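Local coordinates for attachment invasion locus protein (Yersinia pestis, PDB 3QRA), which promotes adhesion to and invasion of eukaryotic cells from the bacterial outer membrane, by a mechanism not yet known, at residues R81-Y89 and F124-S135. Residues are numbered along the deposited sequence; the frame is centred on the assembly and turned at random.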
ATOM      1  N   ARG A  81     -11.364  11.477  12.779  1.00 21.78           N
ATOM      2  CA  ARG A  81     -11.949  12.527  11.968  1.00 23.50           C
ATOM      3  C   ARG A  81     -11.646  13.859  12.617  1.00 29.84           C
ATOM      4  O   ARG A  81     -11.916  14.046  13.800  1.00 31.73           O
ATOM      5  CB  ARG A  81     -13.466  12.332  11.801  1.00 23.83           C
ATOM      6  CG  ARG A  81     -14.135  13.480  11.060  1.00 27.24           C
ATOM      7  CD  ARG A  81     -15.543  13.105  10.548  1.00 29.60           C
ATOM      8  NE  ARG A  81     -15.531  12.021   9.560  1.00 31.02           N
ATOM      9  CZ  ARG A  81     -15.232  12.187   8.274  1.00 33.08           C
ATOM     10  NH1 ARG A  81     -14.892  13.389   7.816  1.00 31.54           N
ATOM     11  NH2 ARG A  81     -15.268  11.151   7.441  1.00 41.40           N
ATOM     12  N   ILE A  82     -11.054  14.772  11.857  1.00 26.42           N
ATOM     13  CA  ILE A  82     -10.772  16.108  12.375  1.00 33.82           C
ATOM     14  C   ILE A  82     -11.993  16.996  12.248  1.00 37.08           C
ATOM     15  O   ILE A  82     -12.403  17.676  13.203  1.00 32.03           O
ATOM     16  CB  ILE A  82      -9.630  16.778  11.618  1.00 33.77           C
ATOM     17  CG1 ILE A  82      -8.410  15.859  11.578  1.00 29.96           C
ATOM     18  CG2 ILE A  82      -9.304  18.137  12.257  1.00 37.57           C
ATOM     19  CD1 ILE A  82      -7.233  16.462  10.846  1.00 39.34           C
ATOM     20  N   ASN A  83     -12.559  17.000  11.047  1.00 30.63           N
ATOM     21  CA  ASN A  83     -13.763  17.770  10.763  1.00 39.56           C
ATOM     22  C   ASN A  83     -14.510  17.113   9.625  1.00 35.76           C
ATOM     23  O   ASN A  83     -14.223  15.973   9.282  1.00 32.66           O
ATOM     24  CB  ASN A  83     -13.426  19.223  10.422  1.00 41.43           C
ATOM     25  CG  ASN A  83     -12.341  19.344   9.371  1.00 41.51           C
ATOM     26  OD1 ASN A  83     -12.368  18.665   8.342  1.00 39.52           O
ATOM     27  ND2 ASN A  83     -11.376  20.216   9.624  1.00 40.79           N
ATOM     28  N   GLU A  84     -15.438  17.828   9.015  1.00 30.33           N
ATOM     29  CA  GLU A  84     -16.221  17.252   7.965  1.00 33.65           C
ATOM     30  C   GLU A  84     -15.390  16.825   6.780  1.00 31.41           C
ATOM     31  O   GLU A  84     -15.792  15.980   6.083  1.00 35.89           O
ATOM     32  CB  GLU A  84     -17.243  18.229   7.402  1.00 44.07           C
ATOM     33  CG  GLU A  84     -18.102  18.963   8.306  1.00 62.57           C
ATOM     34  CD  GLU A  84     -18.662  20.182   7.588  1.00 74.38           C
ATOM     35  OE1 GLU A  84     -18.436  21.282   8.089  1.00 74.16           O
ATOM     36  OE2 GLU A  84     -19.268  20.043   6.495  1.00 77.56           O
ATOM     37  N   TYR A  85     -14.268  17.465   6.565  1.00 27.30           N
ATOM     38  CA  TYR A  85     -13.471  17.265   5.344  1.00 29.65           C
ATOM     39  C   TYR A  85     -12.267  16.343   5.444  1.00 28.59           C
ATOM     40  O   TYR A  85     -11.885  15.716   4.456  1.00 30.02           O
ATOM     41  CB  TYR A  85     -12.982  18.608   4.797  1.00 29.03           C
ATOM     42  CG  TYR A  85     -14.099  19.586   4.565  1.00 38.13           C
ATOM     43  CD1 TYR A  85     -14.988  19.413   3.509  1.00 45.60           C
ATOM     44  CD2 TYR A  85     -14.282  20.675   5.410  1.00 43.63           C
ATOM     45  CE1 TYR A  85     -16.023  20.301   3.294  1.00 48.20           C
ATOM     46  CE2 TYR A  85     -15.319  21.573   5.200  1.00 46.10           C
ATOM     47  CZ  TYR A  85     -16.182  21.380   4.141  1.00 50.02           C
ATOM     48  OH  TYR A  85     -17.214  22.267   3.925  1.00 59.98           O
ATOM     49  N   VAL A  86     -11.647  16.281   6.616  1.00 26.67           N
ATOM     50  CA  VAL A  86     -10.372  15.591   6.734  1.00 23.17           C
ATOM     51  C   VAL A  86     -10.313  14.652   7.927  1.00 22.68           C
ATOM     52  O   VAL A  86     -10.797  14.972   9.015  1.00 24.52           O
ATOM     53  CB  VAL A  86      -9.185  16.591   6.797  1.00 36.20           C
ATOM     54  CG1 VAL A  86      -7.860  15.845   6.880  1.00 38.57           C
ATOM     55  CG2 VAL A  86      -9.190  17.512   5.579  1.00 45.71           C
ATOM     56  N   SER A  87      -9.710  13.492   7.696  1.00 19.22           N
ATOM     57  CA  SER A  87      -9.463  12.505   8.729  1.00 17.18           C
ATOM     58  C   SER A  87      -8.047  11.968   8.562  1.00 24.20           C
ATOM     59  O   SER A  87      -7.552  11.860   7.442  1.00 23.25           O
ATOM     60  CB  SER A  87     -10.456  11.346   8.604  1.00 20.30           C
ATOM     61  OG  SER A  87     -11.791  11.816   8.667  1.00 24.23           O
ATOM     62  N   LEU A  88      -7.420  11.603   9.672  1.00 18.84           N
ATOM     63  CA  LEU A  88      -6.042  11.095   9.672  1.00 21.24           C
ATOM     64  C   LEU A  88      -5.994   9.687  10.219  1.00 21.76           C
ATOM     65  O   LEU A  88      -6.702   9.362  11.147  1.00 22.75           O
ATOM     66  CB  LEU A  88      -5.178  11.962  10.583  1.00 23.13           C
ATOM     67  CG  LEU A  88      -5.169  13.469  10.376  1.00 34.58           C
ATOM     68  CD1 LEU A  88      -4.340  14.131  11.482  1.00 33.22           C
ATOM     69  CD2 LEU A  88      -4.627  13.816   9.006  1.00 36.17           C
ATOM     70  N   TYR A  89      -5.131   8.841   9.686  1.00 19.12           N
ATOM     71  CA  TYR A  89      -5.070   7.483  10.203  1.00 18.89           C
ATOM     72  C   TYR A  89      -3.648   6.904  10.279  1.00 21.55           C
ATOM     73  O   TYR A  89      -2.729   7.351   9.579  1.00 19.94           O
ATOM     74  CB  TYR A  89      -6.004   6.561   9.417  1.00 17.03           C
ATOM     75  CG  TYR A  89      -5.750   6.468   7.914  1.00 21.07           C
ATOM     76  CD1 TYR A  89      -4.727   5.663   7.404  1.00 22.13           C
ATOM     77  CD2 TYR A  89      -6.565   7.145   7.008  1.00 22.33           C
ATOM     78  CE1 TYR A  89      -4.502   5.557   6.035  1.00 19.30           C
ATOM     79  CE2 TYR A  89      -6.353   7.039   5.617  1.00 21.31           C
ATOM     80  CZ  TYR A  89      -5.331   6.241   5.145  1.00 21.36           C
ATOM     81  OH  TYR A  89      -5.137   6.113   3.775  1.00 22.06           O
ATOM     82  N   PHE A 124      -9.875  12.635   2.579  1.00 21.56           N
ATOM     83  CA  PHE A 124     -10.498  13.919   2.315  1.00 24.11           C
ATOM     84  C   PHE A 124     -11.896  13.672   1.744  1.00 28.77           C
ATOM     85  O   PHE A 124     -12.060  12.878   0.816  1.00 25.34           O
ATOM     86  CB  PHE A 124      -9.636  14.696   1.312  1.00 31.43           C
ATOM     87  CG  PHE A 124     -10.254  15.976   0.826  1.00 35.70           C
ATOM     88  CD1 PHE A 124     -10.681  16.946   1.720  1.00 37.92           C
ATOM     89  CD2 PHE A 124     -10.372  16.227  -0.534  1.00 40.08           C
ATOM     90  CE1 PHE A 124     -11.247  18.128   1.267  1.00 37.26           C
ATOM     91  CE2 PHE A 124     -10.933  17.409  -0.992  1.00 40.84           C
ATOM     92  CZ  PHE A 124     -11.370  18.360  -0.090  1.00 39.49           C
ATOM     93  N   ASN A 125     -12.899  14.340   2.308  1.00 24.12           N
ATOM     94  CA  ASN A 125     -14.264  14.267   1.785  1.00 22.47           C
ATOM     95  C   ASN A 125     -14.689  15.608   1.208  1.00 28.38           C
ATOM     96  O   ASN A 125     -15.201  16.457   1.937  1.00 30.81           O
ATOM     97  CB  ASN A 125     -15.253  13.863   2.893  1.00 26.96           C
ATOM     98  CG  ASN A 125     -14.835  12.597   3.618  1.00 31.01           C
ATOM     99  OD1 ASN A 125     -14.498  12.630   4.806  1.00 28.82           O
ATOM    100  ND2 ASN A 125     -14.823  11.473   2.897  1.00 25.41           N
ATOM    101  N   PRO A 126     -14.491  15.802  -0.104  1.00 31.67           N
ATOM    102  CA  PRO A 126     -14.863  17.064  -0.754  1.00 35.35           C
ATOM    103  C   PRO A 126     -16.378  17.238  -0.767  1.00 36.82           C
ATOM    104  O   PRO A 126     -16.889  18.358  -0.813  1.00 39.52           O
ATOM    105  CB  PRO A 126     -14.331  16.893  -2.185  1.00 34.68           C
ATOM    106  CG  PRO A 126     -14.257  15.413  -2.396  1.00 33.94           C
ATOM    107  CD  PRO A 126     -13.919  14.826  -1.052  1.00 31.74           C
ATOM    108  N   HIS A 127     -17.076  16.108  -0.734  1.00 33.83           N
ATOM    109  CA  HIS A 127     -18.529  16.045  -0.611  1.00 33.45           C
ATOM    110  C   HIS A 127     -18.745  14.948   0.422  1.00 36.93           C
ATOM    111  O   HIS A 127     -17.917  14.046   0.546  1.00 33.83           O
ATOM    112  CB  HIS A 127     -19.156  15.684  -1.966  1.00 38.57           C
ATOM    113  CG  HIS A 127     -20.645  15.505  -1.936  1.00 39.30           C
ATOM    114  ND1 HIS A 127     -21.249  14.372  -1.434  1.00 36.59           N
ATOM    115  CD2 HIS A 127     -21.649  16.294  -2.388  1.00 40.00           C
ATOM    116  CE1 HIS A 127     -22.562  14.480  -1.562  1.00 37.36           C
ATOM    117  NE2 HIS A 127     -22.831  15.639  -2.137  1.00 39.50           N
ATOM    118  N   PRO A 128     -19.823  15.033   1.206  1.00 34.79           N
ATOM    119  CA  PRO A 128     -19.976  14.042   2.281  1.00 33.47           C
ATOM    120  C   PRO A 128     -19.996  12.581   1.808  1.00 39.96           C
ATOM    121  O   PRO A 128     -19.647  11.705   2.600  1.00 35.10           O
ATOM    122  CB  PRO A 128     -21.318  14.428   2.915  1.00 39.75           C
ATOM    123  CG  PRO A 128     -21.415  15.899   2.677  1.00 42.18           C
ATOM    124  CD  PRO A 128     -20.806  16.127   1.316  1.00 41.27           C
ATOM    125  N   ASN A 129     -20.385  12.323   0.558  1.00 34.73           N
ATOM    126  CA  ASN A 129     -20.439  10.945   0.061  1.00 32.66           C
ATOM    127  C   ASN A 129     -19.267  10.508  -0.814  1.00 32.49           C
ATOM    128  O   ASN A 129     -19.292   9.417  -1.374  1.00 32.06           O
ATOM    129  CB  ASN A 129     -21.746  10.684  -0.686  1.00 33.15           C
ATOM    130  CG  ASN A 129     -22.955  10.901   0.186  1.00 40.88           C
ATOM    131  OD1 ASN A 129     -23.719  11.830  -0.034  1.00 40.26           O
ATOM    132  ND2 ASN A 129     -23.130  10.047   1.189  1.00 39.23           N
ATOM    133  N   PHE A 130     -18.249  11.349  -0.934  1.00 28.84           N
ATOM    134  CA  PHE A 130     -17.081  10.995  -1.737  1.00 28.11           C
ATOM    135  C   PHE A 130     -15.855  10.940  -0.872  1.00 30.91           C
ATOM    136  O   PHE A 130     -15.795  11.592   0.170  1.00 26.75           O
ATOM    137  CB  PHE A 130     -16.851  12.003  -2.852  1.00 23.84           C
ATOM    138  CG  PHE A 130     -17.985  12.070  -3.836  1.00 32.18           C
ATOM    139  CD1 PHE A 130     -17.976  11.287  -4.973  1.00 40.28           C
ATOM    140  CD2 PHE A 130     -19.078  12.886  -3.598  1.00 42.86           C
ATOM    141  CE1 PHE A 130     -19.028  11.339  -5.871  1.00 43.02           C
ATOM    142  CE2 PHE A 130     -20.132  12.939  -4.492  1.00 45.45           C
ATOM    143  CZ  PHE A 130     -20.104  12.166  -5.628  1.00 40.30           C
ATOM    144  N   VAL A 131     -14.870  10.172  -1.322  1.00 23.00           N
ATOM    145  CA  VAL A 131     -13.606   9.972  -0.614  1.00 24.06           C
ATOM    146  C   VAL A 131     -12.441  10.129  -1.557  1.00 25.54           C
ATOM    147  O   VAL A 131     -12.476   9.624  -2.605  1.00 25.53           O
ATOM    148  CB  VAL A 131     -13.444   8.566  -0.081  1.00 27.46           C
ATOM    149  CG1 VAL A 131     -12.286   8.489   0.831  1.00 30.94           C
ATOM    150  CG2 VAL A 131     -14.539   8.158   0.590  1.00 38.67           C
ATOM    151  N   ILE A 132     -11.429  10.832  -1.121  1.00 24.63           N
ATOM    152  CA  ILE A 132     -10.120  10.826  -1.736  1.00 23.19           C
ATOM    153  C   ILE A 132      -9.174  10.349  -0.654  1.00 24.41           C
ATOM    154  O   ILE A 132      -9.196  10.859   0.460  1.00 23.84           O
ATOM    155  CB  ILE A 132      -9.721  12.226  -2.220  1.00 27.98           C
ATOM    156  CG1 ILE A 132     -10.742  12.725  -3.252  1.00 32.54           C
ATOM    157  CG2 ILE A 132      -8.298  12.203  -2.803  1.00 26.46           C
ATOM    158  CD1 ILE A 132     -10.436  14.089  -3.802  1.00 40.21           C
ATOM    159  N   ASP A 133      -8.376   9.336  -0.965  1.00 21.32           N
ATOM    160  CA  ASP A 133      -7.559   8.685   0.044  1.00 19.94           C
ATOM    161  C   ASP A 133      -6.091   8.788  -0.362  1.00 21.52           C
ATOM    162  O   ASP A 133      -5.767   8.593  -1.525  1.00 21.64           O
ATOM    163  CB  ASP A 133      -7.966   7.206   0.170  1.00 21.29           C
ATOM    164  CG  ASP A 133      -7.062   6.433   1.128  1.00 21.07           C
ATOM    165  OD1 ASP A 133      -7.303   6.517   2.349  1.00 21.32           O
ATOM    166  OD2 ASP A 133      -6.116   5.748   0.662  1.00 22.44           O
ATOM    167  N   ALA A 134      -5.204   9.083   0.584  1.00 23.17           N
ATOM    168  CA  ALA A 134      -3.774   9.063   0.260  1.00 22.64           C
ATOM    169  C   ALA A 134      -2.999   8.544   1.448  1.00 22.81           C
ATOM    170  O   ALA A 134      -3.287   8.915   2.585  1.00 21.74           O
ATOM    171  CB  ALA A 134      -3.267  10.456  -0.141  1.00 23.16           C
ATOM    172  N   SER A 135      -2.023   7.681   1.195  1.00 19.47           N
ATOM    173  CA  SER A 135      -1.245   7.150   2.311  1.00 20.48           C
ATOM    174  C   SER A 135       0.147   6.700   1.902  1.00 21.01           C
ATOM    175  O   SER A 135       0.444   6.549   0.717  1.00 20.96           O
ATOM    176  CB  SER A 135      -2.004   5.996   2.993  1.00 20.37           C
ATOM    177  OG  SER A 135      -1.903   4.790   2.253  1.00 20.14           O
TER
HETATM  178  O   HOH W   1     -12.194  12.101   6.002  1.00 25.02           O
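Arg81 grips the side-chain oxygen of Asn125 end-on: NH1 and NH2 each lie 3.1 Å from Asn125 OD1. That oxygen sits in the guanidinium plane, whereas both donors approach it from one face of the amide, the two planes being turned 34° apart. A water donates to Asn125 OD1 and accepts from Ser87 OG, which itself lies over the guanidinium, 3.5 Å above its plane. Together with this grip, an almost straight, in-plane bond from Asn125 ND2 to Phe130 O, 2.9 Å away, holds the amide's rotation and ties the turn 127-130 to the same residue.

Asn125 N also donates to Tyr85 O at 2.7 Å. Beside this bond Val86 and Phe124 form an antiparallel non-hydrogen-bonded pair, and the Phe124 ring, its CG anti to the backbone N (chi1 173°), brings CD1 to 4.2 Å from Val86 CG2 and CE1 to 4.0 Å from Tyr85 CB.

Further along, Tyr89 OH reaches across to Asp133 OD1 (2.6 Å) on the syn side of the carboxylate. Ring and carboxylate planes are 2° apart, yet the groups meet edge to edge rather than stacked; Ser135 CB, oblique to the ring, lies 3.2 Å from Tyr89 OH.

Lys33 forms a salt bridge with Asp133 OD2 and a hydrogen bond with Ser135 OG; Glu37 forms a salt bridge with Arg81 NE. Near one end of the closed antiparallel barrel, buried Tyr89 and Asp133 span strand 108-124 on the inner side, where Gln123 also bonds Asp133 OD1, while Val86 and Phe124 lie on the outer face.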